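Local structure of VAL-1 (Chlorella virus, 3A0N) at residues I117-K122 with W217-G222; I129-D134 with L142-H147; N20-N25 with S60-P65. The protein acts as a viral alginate lyase of polysaccharide lyase family 14, probably cutting uronate-containing polysaccharides of the algal cell wall by beta-elimination. All blocks are in the same frame, centred on the assembly; numbering follows the deposited sequence.

Contact 1: residues I117-K122 with W217-G222; sequences IMWQEK and WNTFFG. With BDP (beta-D-glucopyranuronic acid), chain B.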
loop_
_atom_site.group_PDB
_atom_site.type_symbol
_atom_site.label_atom_id
_atom_site.label_comp_id
_atom_site.label_asym_id
_atom_site.label_seq_id
_atom_site.Cartn_x
_atom_site.Cartn_y
_atom_site.Cartn_z
ATOM N N ILE A 117 0.134 -2.510 -1.827
ATOM C CA ILE A 117 -0.991 -3.176 -2.429
ATOM C C ILE A 117 -1.471 -2.413 -3.669
ATOM O O ILE A 117 -1.692 -1.199 -3.583
ATOM C CB ILE A 117 -2.168 -3.256 -1.468
ATOM C CG1 ILE A 117 -1.875 -4.157 -0.258
ATOM C CG2 ILE A 117 -3.466 -3.683 -2.146
ATOM C CD1 ILE A 117 -1.713 -5.627 -0.573
ATOM N N MET A 118 -1.634 -3.141 -4.773
ATOM C CA MET A 118 -2.415 -2.615 -5.888
ATOM C C MET A 118 -3.633 -3.466 -6.139
ATOM O O MET A 118 -3.581 -4.684 -5.934
ATOM C CB MET A 118 -1.630 -2.553 -7.206
ATOM C CG MET A 118 -0.677 -1.414 -7.362
ATOM S SD MET A 118 0.034 -1.313 -9.027
ATOM C CE MET A 118 -1.411 -0.895 -10.010
ATOM N N TRP A 119 -4.728 -2.844 -6.593
ATOM C CA TRP A 119 -5.807 -3.654 -7.163
ATOM C C TRP A 119 -5.495 -3.777 -8.663
ATOM O O TRP A 119 -4.604 -3.121 -9.192
ATOM C CB TRP A 119 -7.170 -3.063 -6.930
ATOM C CG TRP A 119 -7.654 -1.934 -7.783
ATOM C CD1 TRP A 119 -8.274 -2.054 -9.013
ATOM C CD2 TRP A 119 -7.595 -0.535 -7.495
ATOM N NE1 TRP A 119 -8.576 -0.782 -9.474
ATOM C CE2 TRP A 119 -8.173 0.170 -8.560
ATOM C CE3 TRP A 119 -7.104 0.246 -6.419
ATOM C CZ2 TRP A 119 -8.281 1.549 -8.613
ATOM C CZ3 TRP A 119 -7.200 1.613 -6.448
ATOM C CH2 TRP A 119 -7.791 2.281 -7.553
ATOM N N GLN A 120 -6.272 -4.706 -9.245
ATOM C CA GLN A 120 -6.086 -5.021 -10.654
ATOM C C GLN A 120 -7.448 -5.075 -11.336
ATOM O O GLN A 120 -8.480 -4.894 -10.704
ATOM C CB GLN A 120 -5.379 -6.389 -10.850
ATOM C CG GLN A 120 -4.014 -6.329 -10.189
ATOM C CD GLN A 120 -2.988 -5.643 -11.033
ATOM O OE1 GLN A 120 -2.731 -4.407 -10.978
ATOM N NE2 GLN A 120 -2.350 -6.429 -11.875
ATOM N N GLU A 121 -7.404 -5.352 -12.637
ATOM C CA GLU A 121 -8.622 -5.591 -13.397
ATOM C C GLU A 121 -9.542 -6.567 -12.669
ATOM O O GLU A 121 -9.004 -7.529 -12.094
ATOM C CB GLU A 121 -8.186 -6.123 -14.765
ATOM C CG GLU A 121 -7.120 -7.198 -14.724
ATOM C CD GLU A 121 -5.669 -6.808 -14.588
ATOM O OE1 GLU A 121 -4.827 -7.743 -14.694
ATOM O OE2 GLU A 121 -5.249 -5.647 -14.382
ATOM N N LYS A 122 -10.831 -6.334 -12.742
ATOM C CA LYS A 122 -11.860 -7.197 -12.182
ATOM C C LYS A 122 -11.640 -7.518 -10.709
ATOM O O LYS A 122 -12.033 -8.567 -10.213
ATOM C CB LYS A 122 -11.947 -8.510 -12.975
ATOM C CG LYS A 122 -12.381 -8.316 -14.422
ATOM C CD LYS A 122 -11.913 -9.471 -15.294
ATOM C CE LYS A 122 -12.317 -9.246 -16.743
ATOM N NZ LYS A 122 -11.646 -8.067 -17.352
ATOM N N TRP A 217 -0.056 5.949 2.558
ATOM C CA TRP A 217 -1.341 5.693 1.953
ATOM C C TRP A 217 -1.503 6.617 0.743
ATOM O O TRP A 217 -1.298 7.830 0.860
ATOM C CB TRP A 217 -2.493 5.936 2.934
ATOM C CG TRP A 217 -3.787 5.617 2.279
ATOM C CD1 TRP A 217 -4.695 6.490 1.755
ATOM C CD2 TRP A 217 -4.309 4.291 2.069
ATOM N NE1 TRP A 217 -5.731 5.747 1.246
ATOM C CE2 TRP A 217 -5.549 4.405 1.416
ATOM C CE3 TRP A 217 -3.809 3.042 2.400
ATOM C CZ2 TRP A 217 -6.325 3.277 1.078
ATOM C CZ3 TRP A 217 -4.545 1.923 2.073
ATOM C CH2 TRP A 217 -5.792 2.069 1.414
ATOM N N ASN A 218 -1.835 6.044 -0.418
ATOM C CA ASN A 218 -2.022 6.966 -1.572
ATOM C C ASN A 218 -2.835 6.199 -2.604
ATOM O O ASN A 218 -2.226 5.426 -3.362
ATOM C CB ASN A 218 -0.703 7.515 -2.104
ATOM C CG ASN A 218 -0.882 8.613 -3.142
ATOM O OD1 ASN A 218 -1.964 8.968 -3.539
ATOM N ND2 ASN A 218 0.244 9.129 -3.630
ATOM N N THR A 219 -4.140 6.368 -2.566
ATOM C CA THR A 219 -5.028 5.555 -3.397
ATOM C C THR A 219 -5.429 6.375 -4.636
ATOM O O THR A 219 -5.810 7.542 -4.509
ATOM C CB THR A 219 -6.225 5.029 -2.595
ATOM O OG1 THR A 219 -6.989 4.160 -3.464
ATOM C CG2 THR A 219 -7.156 6.144 -2.143
ATOM N N PHE A 220 -5.296 5.703 -5.804
ATOM C CA PHE A 220 -5.558 6.305 -7.115
ATOM C C PHE A 220 -5.560 5.215 -8.183
ATOM O O PHE A 220 -4.980 4.149 -8.006
ATOM C CB PHE A 220 -4.525 7.358 -7.468
ATOM C CG PHE A 220 -3.113 6.879 -7.552
ATOM C CD1 PHE A 220 -2.317 6.900 -6.393
ATOM C CD2 PHE A 220 -2.494 6.399 -8.693
ATOM C CE1 PHE A 220 -1.013 6.440 -6.389
ATOM C CE2 PHE A 220 -1.203 5.955 -8.694
ATOM C CZ PHE A 220 -0.403 5.972 -7.559
ATOM N N PHE A 221 -6.245 5.546 -9.305
ATOM C CA PHE A 221 -6.242 4.637 -10.449
ATOM C C PHE A 221 -4.960 4.687 -11.261
ATOM O O PHE A 221 -4.361 5.690 -11.499
ATOM C CB PHE A 221 -7.392 5.045 -11.379
ATOM C CG PHE A 221 -8.696 4.363 -11.043
ATOM C CD1 PHE A 221 -9.233 3.321 -11.805
ATOM C CD2 PHE A 221 -9.425 4.790 -9.916
ATOM C CE1 PHE A 221 -10.425 2.671 -11.466
ATOM C CE2 PHE A 221 -10.581 4.134 -9.599
ATOM C CZ PHE A 221 -11.136 3.087 -10.341
ATOM N N GLY A 222 -4.582 3.445 -11.675
ATOM C CA GLY A 222 -3.414 3.377 -12.543
ATOM C C GLY A 222 -2.066 3.590 -11.929
ATOM O O GLY A 222 -1.961 3.209 -10.727
HETATM C C1 BDP B . 1.294 -2.927 -12.832
HETATM C C2 BDP B . 0.119 -3.586 -13.548
HETATM C C3 BDP B . 0.119 -5.097 -13.245
HETATM C C4 BDP B . 1.481 -5.696 -13.583
HETATM C C5 BDP B . 2.591 -4.936 -12.846
HETATM C C6 BDP B . 3.962 -5.408 -13.376
HETATM O O2 BDP B . -1.108 -3.017 -13.036
HETATM O O3 BDP B . -0.912 -5.682 -14.045
HETATM O O4 BDP B . 1.535 -7.101 -13.284
HETATM O O5 BDP B . 2.523 -3.543 -13.216
HETATM O O6A BDP B . 4.675 -6.162 -12.674
HETATM O O1 BDP B . 1.339 -1.538 -13.216
HETATM O O6B BDP B . 4.299 -4.973 -14.514
#

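Contact 2: residues I129-D134 with L142-H147; sequences IYPPSD and LDPEGH. With BDP (beta-D-glucopyranuronic acid), chain B.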
loop_
_atom_site.group_PDB
_atom_site.type_symbol
_atom_site.label_atom_id
_atom_site.label_comp_id
_atom_site.label_asym_id
_atom_site.label_seq_id
_atom_site.Cartn_x
_atom_site.Cartn_y
_atom_site.Cartn_z
ATOM N N ILE A 129 6.184 -3.919 -5.717
ATOM C CA ILE A 129 7.387 -3.562 -4.983
ATOM C C ILE A 129 8.319 -2.707 -5.804
ATOM O O ILE A 129 8.594 -2.914 -7.002
ATOM C CB ILE A 129 8.147 -4.872 -4.603
ATOM C CG1 ILE A 129 7.291 -5.741 -3.697
ATOM C CG2 ILE A 129 9.503 -4.575 -4.011
ATOM C CD1 ILE A 129 7.936 -7.041 -3.287
ATOM N N TYR A 130 8.873 -1.680 -5.172
ATOM C CA TYR A 130 9.988 -0.918 -5.708
ATOM C C TYR A 130 11.233 -1.306 -4.940
ATOM O O TYR A 130 11.297 -0.940 -3.752
ATOM C CB TYR A 130 9.715 0.599 -5.565
ATOM C CG TYR A 130 9.001 1.206 -6.761
ATOM C CD1 TYR A 130 7.662 0.968 -7.007
ATOM C CD2 TYR A 130 9.707 2.037 -7.626
ATOM C CE1 TYR A 130 7.027 1.548 -8.117
ATOM C CE2 TYR A 130 9.094 2.608 -8.732
ATOM C CZ TYR A 130 7.758 2.353 -8.953
ATOM O OH TYR A 130 7.166 2.940 -10.071
ATOM N N PRO A 131 12.200 -2.035 -5.469
ATOM C CA PRO A 131 13.408 -2.404 -4.721
ATOM C C PRO A 131 14.425 -1.296 -4.815
ATOM O O PRO A 131 14.333 -0.434 -5.710
ATOM C CB PRO A 131 13.882 -3.650 -5.473
ATOM C CG PRO A 131 13.499 -3.347 -6.896
ATOM C CD PRO A 131 12.204 -2.546 -6.857
ATOM N N PRO A 132 15.414 -1.229 -3.933
ATOM C CA PRO A 132 16.430 -0.190 -4.041
ATOM C C PRO A 132 17.312 -0.297 -5.293
ATOM O O PRO A 132 17.506 -1.394 -5.807
ATOM C CB PRO A 132 17.341 -0.422 -2.816
ATOM C CG PRO A 132 16.450 -1.189 -1.894
ATOM C CD PRO A 132 15.639 -2.126 -2.792
ATOM N N SER A 133 17.818 0.866 -5.692
ATOM C CA SER A 133 18.794 0.919 -6.779
ATOM C C SER A 133 20.101 0.274 -6.313
ATOM O O SER A 133 20.457 0.393 -5.131
ATOM C CB SER A 133 19.058 2.353 -7.188
ATOM O OG SER A 133 17.888 2.951 -7.718
ATOM N N ASP A 134 20.818 -0.397 -7.212
ATOM C CA ASP A 134 22.198 -0.797 -6.921
ATOM C C ASP A 134 22.230 -1.696 -5.686
ATOM O O ASP A 134 22.979 -1.378 -4.756
ATOM C CB ASP A 134 23.107 0.405 -6.694
ATOM C CG ASP A 134 24.570 0.000 -6.682
ATOM O OD1 ASP A 134 24.941 -0.881 -7.496
ATOM O OD2 ASP A 134 25.371 0.533 -5.885
ATOM N N LEU A 142 12.930 -8.867 -10.114
ATOM C CA LEU A 142 12.955 -7.782 -9.130
ATOM C C LEU A 142 14.106 -6.821 -9.397
ATOM O O LEU A 142 15.205 -6.906 -8.841
ATOM C CB LEU A 142 13.001 -8.409 -7.724
ATOM C CG LEU A 142 12.811 -7.398 -6.585
ATOM C CD1 LEU A 142 11.441 -6.739 -6.672
ATOM C CD2 LEU A 142 12.916 -8.071 -5.226
ATOM N N ASP A 143 13.866 -5.884 -10.306
ATOM C CA ASP A 143 14.847 -4.924 -10.789
ATOM C C ASP A 143 14.449 -3.491 -10.482
ATOM O O ASP A 143 13.256 -3.195 -10.597
ATOM C CB ASP A 143 15.002 -5.095 -12.318
ATOM C CG ASP A 143 15.123 -6.556 -12.713
ATOM O OD1 ASP A 143 15.894 -7.294 -12.059
ATOM O OD2 ASP A 143 14.431 -6.946 -13.678
ATOM N N PRO A 144 15.375 -2.629 -10.103
ATOM C CA PRO A 144 15.038 -1.226 -9.826
ATOM C C PRO A 144 15.128 -0.359 -11.073
ATOM O O PRO A 144 15.911 0.583 -11.117
ATOM C CB PRO A 144 16.109 -0.793 -8.829
ATOM C CG PRO A 144 17.297 -1.588 -9.246
ATOM C CD PRO A 144 16.813 -2.866 -9.870
ATOM N N GLU A 145 14.301 -0.701 -12.042
ATOM C CA GLU A 145 14.168 -0.019 -13.319
ATOM C C GLU A 145 12.695 0.141 -13.688
ATOM O O GLU A 145 11.928 -0.766 -13.370
ATOM C CB GLU A 145 14.891 -0.828 -14.392
ATOM C CG GLU A 145 16.400 -0.866 -14.216
ATOM C CD GLU A 145 16.857 -2.068 -13.417
ATOM O OE1 GLU A 145 16.088 -2.531 -12.551
ATOM O OE2 GLU A 145 17.988 -2.541 -13.657
ATOM N N GLY A 146 12.304 1.245 -14.338
ATOM C CA GLY A 146 10.932 1.283 -14.849
ATOM C C GLY A 146 9.992 1.466 -13.671
ATOM O O GLY A 146 10.342 2.210 -12.750
ATOM N N HIS A 147 8.826 0.837 -13.702
ATOM C CA HIS A 147 7.939 1.067 -12.552
ATOM C C HIS A 147 8.089 -0.124 -11.609
ATOM O O HIS A 147 9.037 -0.882 -11.735
ATOM C CB HIS A 147 6.499 1.273 -13.003
ATOM C CG HIS A 147 6.005 0.217 -13.943
ATOM N ND1 HIS A 147 5.558 -1.020 -13.519
ATOM C CD2 HIS A 147 5.880 0.214 -15.292
ATOM C CE1 HIS A 147 5.186 -1.731 -14.576
ATOM N NE2 HIS A 147 5.369 -1.004 -15.662
HETATM C C1 BDP B . 1.294 -2.927 -12.832
HETATM C C2 BDP B . 0.119 -3.586 -13.548
HETATM C C3 BDP B . 0.119 -5.097 -13.245
HETATM C C4 BDP B . 1.481 -5.696 -13.583
HETATM C C5 BDP B . 2.591 -4.936 -12.846
HETATM C C6 BDP B . 3.962 -5.408 -13.376
HETATM O O2 BDP B . -1.108 -3.017 -13.036
HETATM O O3 BDP B . -0.912 -5.682 -14.045
HETATM O O4 BDP B . 1.535 -7.101 -13.284
HETATM O O5 BDP B . 2.523 -3.543 -13.216
HETATM O O6A BDP B . 4.675 -6.162 -12.674
HETATM O O1 BDP B . 1.339 -1.538 -13.216
HETATM O O6B BDP B . 4.299 -4.973 -14.514
HETATM O O HOH W 1 17.450 2.763 -10.213
#

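Contact 3: residues N20-N25 with S60-P65; sequences NVDGVN and SFSAVP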
loop_
_atom_site.group_PDB
_atom_site.type_symbol
_atom_site.label_atom_id
_atom_site.label_comp_id
_atom_site.label_asym_id
_atom_site.label_seq_id
_atom_site.Cartn_x
_atom_site.Cartn_y
_atom_site.Cartn_z
ATOM N N ASN A 20 0.586 9.347 14.407
ATOM C CA ASN A 20 1.534 10.345 13.930
ATOM C C ASN A 20 1.421 10.536 12.401
ATOM O O ASN A 20 2.379 10.310 11.702
ATOM C CB ASN A 20 2.945 9.992 14.366
ATOM C CG ASN A 20 3.041 9.658 15.851
ATOM O OD1 ASN A 20 3.453 8.540 16.188
ATOM N ND2 ASN A 20 2.666 10.627 16.663
ATOM N N VAL A 21 0.194 10.919 12.057
ATOM C CA VAL A 21 -0.126 11.153 10.635
ATOM C C VAL A 21 0.222 12.543 10.131
ATOM O O VAL A 21 -0.021 13.580 10.766
ATOM C CB VAL A 21 -1.626 10.932 10.450
ATOM C CG1 VAL A 21 -2.105 11.384 9.065
ATOM C CG2 VAL A 21 -2.004 9.470 10.654
ATOM N N ASP A 22 0.774 12.586 8.928
ATOM C CA ASP A 22 1.045 13.871 8.288
ATOM C C ASP A 22 1.053 13.662 6.775
ATOM O O ASP A 22 0.658 12.591 6.303
ATOM C CB ASP A 22 2.323 14.474 8.819
ATOM C CG ASP A 22 3.580 13.678 8.592
ATOM O OD1 ASP A 22 3.661 12.842 7.667
ATOM O OD2 ASP A 22 4.529 13.910 9.381
ATOM N N GLY A 23 1.459 14.677 6.026
ATOM C CA GLY A 23 1.368 14.550 4.573
ATOM C C GLY A 23 -0.043 14.287 4.096
ATOM O O GLY A 23 -0.238 13.540 3.102
ATOM N N VAL A 24 -1.070 14.841 4.728
ATOM C CA VAL A 24 -2.435 14.505 4.337
ATOM C C VAL A 24 -2.859 15.333 3.109
ATOM O O VAL A 24 -2.618 16.534 3.115
ATOM C CB VAL A 24 -3.443 14.692 5.461
ATOM C CG1 VAL A 24 -4.874 14.468 4.994
ATOM C CG2 VAL A 24 -3.115 13.713 6.600
ATOM N N ASN A 25 -3.482 14.650 2.159
ATOM C CA ASN A 25 -4.179 15.283 1.035
ATOM C C ASN A 25 -5.494 14.558 0.892
ATOM O O ASN A 25 -5.590 13.451 0.307
ATOM C CB ASN A 25 -3.383 15.211 -0.266
ATOM C CG ASN A 25 -4.006 16.132 -1.324
ATOM O OD1 ASN A 25 -5.049 16.750 -1.096
ATOM N ND2 ASN A 25 -3.351 16.186 -2.472
ATOM N N SER A 60 -4.535 10.703 0.269
ATOM C CA SER A 60 -3.240 10.218 0.687
ATOM C C SER A 60 -2.922 10.720 2.096
ATOM O O SER A 60 -3.478 11.734 2.496
ATOM C CB SER A 60 -2.140 10.696 -0.255
ATOM O OG SER A 60 -2.142 12.117 -0.411
ATOM N N PHE A 61 -2.069 9.966 2.763
ATOM C CA PHE A 61 -1.525 10.390 4.066
ATOM C C PHE A 61 -0.312 9.516 4.374
ATOM O O PHE A 61 -0.172 8.448 3.777
ATOM C CB PHE A 61 -2.520 10.283 5.196
ATOM C CG PHE A 61 -3.036 8.915 5.576
ATOM C CD1 PHE A 61 -2.384 8.159 6.546
ATOM C CD2 PHE A 61 -4.159 8.337 5.010
ATOM C CE1 PHE A 61 -2.820 6.897 6.914
ATOM C CE2 PHE A 61 -4.596 7.080 5.372
ATOM C CZ PHE A 61 -3.957 6.329 6.355
ATOM N N SER A 62 0.517 9.940 5.336
ATOM C CA SER A 62 1.674 9.162 5.770
ATOM C C SER A 62 1.497 8.986 7.285
ATOM O O SER A 62 0.943 9.881 7.911
ATOM C CB SER A 62 2.966 9.848 5.416
ATOM O OG SER A 62 4.134 9.065 5.591
ATOM N N ALA A 63 1.976 7.863 7.789
ATOM C CA ALA A 63 1.881 7.599 9.228
ATOM C C ALA A 63 3.169 6.951 9.707
ATOM O O ALA A 63 3.822 6.161 9.042
ATOM C CB ALA A 63 0.729 6.659 9.527
ATOM N N VAL A 64 3.562 7.349 10.951
ATOM C CA VAL A 64 4.698 6.662 11.607
ATOM C C VAL A 64 4.143 6.302 12.998
ATOM O O VAL A 64 4.462 7.051 13.948
ATOM C CB VAL A 64 5.975 7.467 11.704
ATOM C CG1 VAL A 64 7.063 6.593 12.326
ATOM C CG2 VAL A 64 6.399 8.004 10.338
ATOM N N PRO A 65 3.340 5.281 13.105
ATOM C CA PRO A 65 2.618 5.044 14.379
ATOM C C PRO A 65 3.581 4.654 15.504
ATOM O O PRO A 65 4.593 3.980 15.350
ATOM C CB PRO A 65 1.637 3.929 14.056
ATOM C CG PRO A 65 1.507 4.003 12.547
ATOM C CD PRO A 65 2.919 4.291 12.090
HETATM O O HOH W 2 5.415 10.651 7.536
HETATM O O HOH W 3 -0.260 13.524 0.355
#

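Contact 1: residues I117-K122 with W217-G222
Thr219 meets Trp119 first: its OG1 lies at the edge of the indole, near the ring plane and 3.9 Å from Trp119 CZ3. Hydrogen-bonded to Tyr44 and to the carbonyl of Lys92, this hydroxyl meets the indole by van der Waals contact. The side chain of Phe220 sets off away from residues 117-122, and its backbone makes the contact, with Phe220 O 3.4 Å from Trp119 CH2. Phe221 makes the main contact. Trp119 CZ2 stands over the centre of the phenyl ring, 3.4 Å above its plane, in a T-shaped stack whose planes meet at 80°. The indole reaches this position with CG between its backbone N and carbonyl carbon (chi1 79°), while its NE1 is held by the carbonyl of Phe87. Gly222 closes the segment, its O 4.2 Å from Met118 CE. The two strands run roughly parallel, their axes 9.0 Å apart, because strand 91-99 lies between them. Met118 faces the bound glucuronate, probably in the substrate cleft; on the opposite side of the sheet, the Trp119-Phe221 stack packs toward strand 231-241, inside a beta-sandwich consistent with the concanavalin clan.

Contact 2: residues I129-D134 with L142-H147
Leu142 packs its CD1 on Ile129 and Pro131, touching both side chains, 3.9 Å from Ile129 CG2 and 4.0 Å from Pro131 CG. The leucine and isoleucine cross at about a right angle. Leu142 CG is anti to its backbone N (chi1 -171°), which sends the branch across to them. Further along, the ring of Pro144 packs against backbone more than side chain: its CB is 3.4 Å from Pro132 O, and its CG also rests near CA of Ser133.

Pro144 is the centre of an inverse gamma turn, closed by a weak bond from Glu145 N to Asp143 O, and the bend presents the proline ring to residues 131-133. The polar link between the segments is a water: it donates to Pro144 O at 2.8 Å and also pairs with Ser133 OG, though that second distance is suspiciously short.

Tyr130 contributes a van der Waals contact: its OH lies 3.2 Å from His147 CA. That hydroxyl is hydrogen-bonded to Tyr106 N, which fixes where the phenol ends. The imidazole of His147 faces the bound glucuronate, with the carboxylate oxygen O6B near the plane of the ring, at its edge, 3.4 Å from CE1.

Within the fold, Ile129 and Tyr130 end strand 125-130, which lies between strands 112-119 and 149-151. Leu142 extends the packing onto Ile149 and Phe151 of the edge strand, while Tyr130 rests on Ser114 and Arg116 of the other neighbour. The loop running from 131 to 148 thus folds back beside its own strand before entering 149-151.

Contact 3: residues N20-N25 with S60-P65
Residues 20-25 and 60-65 run antiparallel, joined by five backbone hydrogen bonds. Asp22 and Ser62 form a hydrogen-bonded pair, Asp22 N giving to Ser62 O at 2.9 Å and Ser62 N returning to Asp22 O at 2.8 Å. Asn25 and Ser60 make a second such pair, in which the bond from Asn25 N to Ser60 O is nearly straight (175° at the hydrogen). Val64 N reaches Asn20 O over a longer 3.3 Å and comes from above the carbonyl plane. Between the two pairs the register slips by one residue: a beta bulge, at which Gly23 takes positive phi (58°) and the chain turns a corner. CA-H...O contacts fill in around it, including Phe61 CA to Gly23 O.

The face that carries Val21 and Ala63 is apolar: Val21 CG2 touches Ala63 CB. Phe61 and Val24 pack alongside, Phe61 CB lying 3.8 Å from Val24 CG2 and 4.0 Å from Val21 CG1. Phe61 has CG between its backbone N and carbonyl carbon (chi1 64°), which directs the ring off the strand to meet Trp217 in the next one.

The other face, with Asp22, Asn25, Ser60 and Ser62, is polar and watered. In the conformers modelled, one water spans Asp22 OD1 and Ser62 OG, 2.8 Å from each; another donates to Gly23 O at 2.7 Å, its second link, to Ser60 OG, being doubtfully short.

With the apolar side turned inward and the hydrated side outward, this is a bulged outermost strand closing one sheet of a concanavalin-like beta-sandwich.

Overall arrangement
All three contacts belong to one seven-stranded antiparallel sheet, ordered 21-25, 59-63, 212-221, 91-99, 112-119, 125-130, 149-151. Contact 3 takes its first two strands; contact 1 spans the middle, and contact 2 lies toward the far edge. Contacts 1 and 3, with centres about 18 Å apart, touch where strands 59-63 and 212-221 pair. Contacts 1 and 2 have centres about 19 Å apart and do not touch, yet both reach the glucuronate, consistent with a shared substrate cleft. Contact 3 is remote from contact 2, their centres about 24 Å apart. Along the chain contact 3 closes first, and contact 2 is nested within the loop that contact 1 closes.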